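Local coordinates for ABC transporter sugar binding protein (Xanthomonas axonopodis pv. citri, PDB 3UOR) that probably serves as the periplasmic sugar-binding component, MalE, of an ABC transporter, capturing maltose or related sugars for uptake, at residues W284-L289 against A358-D363. Sequence-based numbering, arbitrary orientation.
Sequences WGTAPL and AHAFGD
The methyl group of Ala360 sits over the end of strand 284-287, between the side chain of Thr286 and the ring of Pro288, the first residue of the loop that follows. Its CB lies 3.4 Å from Thr286 OG1 and also meets the peptide nitrogen Ala287 N and Pro288 CD, so backbone and side-chain atoms both line the site that receives the methyl. A side chain this small lets the backbones come close: the CA atoms of Ala287 and Ala360 are 5.0 Å apart. Ala287 itself points its methyl away, leaving Thr286 and Pro288 to face the helix. At one end of the site, Thr286 CG2 approaches Phe361 CE2 at 4.2 Å, a loose apolar touch made obliquely to the ring; at the other, Pro288 CG rests 3.8 Å from Asp363 OD2.

No direct hydrogen bond joins the two segments, but a water bridges them, donating to Thr286 OG1 (2.7 Å) and accepting from Ala360 N (2.9 Å). With chi1 at 59°, the threonine hydroxyl sits between its own backbone N and carbonyl carbon and is turned toward segment 358-363, where it also hydrogen-bonds Leu357 O. Asp363 has CG anti to its backbone N (chi1 -176°), which carries the carboxylate beside the proline; OD2 is held there by a salt bridge to Arg367.

Strand 284-287 pairs antiparallel with strand 134-150, whose Leu146 also touches Ala360 and Phe361. The short helix runs nearly parallel to strand 284-287 (3°), at 7.2 Å between axes, and packs against the sheet, the helix-on-sheet layering of the alpha/beta lobes of periplasmic solute-binding proteins.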
# COMPACT_ATOMS: atom_id res chain seq x y z
N TRP A 284 17.46 -15.01 -4.23
CA TRP A 284 16.40 -14.38 -3.47
C TRP A 284 15.22 -14.11 -4.38
O TRP A 284 15.37 -14.03 -5.60
CB TRP A 284 16.88 -13.07 -2.83
CG TRP A 284 17.26 -12.04 -3.84
CD1 TRP A 284 18.43 -11.97 -4.55
CD2 TRP A 284 16.47 -10.92 -4.27
NE1 TRP A 284 18.41 -10.88 -5.38
CE2 TRP A 284 17.22 -10.22 -5.23
CE3 TRP A 284 15.19 -10.45 -3.95
CZ2 TRP A 284 16.75 -9.08 -5.86
CZ3 TRP A 284 14.72 -9.32 -4.58
CH2 TRP A 284 15.49 -8.64 -5.52
N GLY A 285 14.05 -13.96 -3.79
CA GLY A 285 12.86 -13.70 -4.55
C GLY A 285 11.78 -13.05 -3.73
O GLY A 285 12.03 -12.63 -2.60
N THR A 286 10.59 -12.98 -4.30
CA THR A 286 9.45 -12.41 -3.62
C THR A 286 8.33 -13.46 -3.60
O THR A 286 8.23 -14.25 -4.53
CB THR A 286 8.97 -11.17 -4.36
OG1 THR A 286 8.63 -11.54 -5.69
CG2 THR A 286 10.06 -10.12 -4.42
N ALA A 287 7.50 -13.46 -2.56
CA ALA A 287 6.41 -14.43 -2.46
C ALA A 287 5.22 -13.73 -1.85
O ALA A 287 5.37 -12.89 -0.97
CB ALA A 287 6.80 -15.66 -1.59
N PRO A 288 4.01 -14.08 -2.29
CA PRO A 288 2.87 -13.34 -1.75
C PRO A 288 2.66 -13.69 -0.28
O PRO A 288 3.19 -14.68 0.19
CB PRO A 288 1.70 -13.78 -2.64
CG PRO A 288 2.13 -15.06 -3.26
CD PRO A 288 3.63 -15.12 -3.26
N LEU A 289 1.88 -12.88 0.42
CA LEU A 289 1.74 -12.99 1.87
C LEU A 289 0.91 -14.22 2.27
O LEU A 289 -0.21 -14.38 1.80
CB LEU A 289 1.05 -11.71 2.38
CG LEU A 289 1.39 -11.09 3.73
CD1 LEU A 289 2.90 -10.93 3.91
CD2 LEU A 289 0.66 -9.77 3.91
N ALA A 358 8.46 -9.75 -10.12
CA ALA A 358 7.21 -9.01 -10.10
C ALA A 358 6.04 -9.95 -9.86
O ALA A 358 4.99 -9.55 -9.36
CB ALA A 358 7.01 -8.21 -11.41
N HIS A 359 6.22 -11.22 -10.19
CA HIS A 359 5.09 -12.16 -10.23
C HIS A 359 4.31 -12.18 -8.91
O HIS A 359 3.08 -12.21 -8.90
CB HIS A 359 5.59 -13.58 -10.58
CG HIS A 359 4.52 -14.62 -10.54
ND1 HIS A 359 3.83 -15.01 -11.67
CD2 HIS A 359 4.01 -15.34 -9.52
CE1 HIS A 359 2.94 -15.94 -11.34
NE2 HIS A 359 3.03 -16.15 -10.04
N ALA A 360 5.02 -12.17 -7.79
CA ALA A 360 4.37 -12.32 -6.49
C ALA A 360 3.45 -11.14 -6.20
O ALA A 360 2.34 -11.32 -5.70
CB ALA A 360 5.41 -12.49 -5.38
N PHE A 361 3.90 -9.94 -6.54
CA PHE A 361 3.07 -8.74 -6.43
C PHE A 361 1.83 -8.83 -7.31
O PHE A 361 0.73 -8.56 -6.86
CB PHE A 361 3.88 -7.51 -6.81
CG PHE A 361 4.95 -7.17 -5.82
CD1 PHE A 361 4.61 -6.61 -4.58
CD2 PHE A 361 6.28 -7.39 -6.12
CE1 PHE A 361 5.60 -6.29 -3.65
CE2 PHE A 361 7.28 -7.08 -5.19
CZ PHE A 361 6.93 -6.51 -3.95
N GLY A 362 2.02 -9.26 -8.55
CA GLY A 362 0.90 -9.33 -9.48
C GLY A 362 -0.12 -10.32 -8.97
O GLY A 362 -1.31 -10.08 -9.06
N ASP A 363 0.34 -11.42 -8.41
CA ASP A 363 -0.60 -12.38 -7.82
C ASP A 363 -1.33 -11.80 -6.59
O ASP A 363 -2.56 -11.99 -6.42
CB ASP A 363 0.15 -13.66 -7.42
CG ASP A 363 -0.78 -14.73 -6.89
OD1 ASP A 363 -1.56 -15.31 -7.67
OD2 ASP A 363 -0.75 -14.99 -5.68
O HOH W 1 7.66 -13.32 -7.43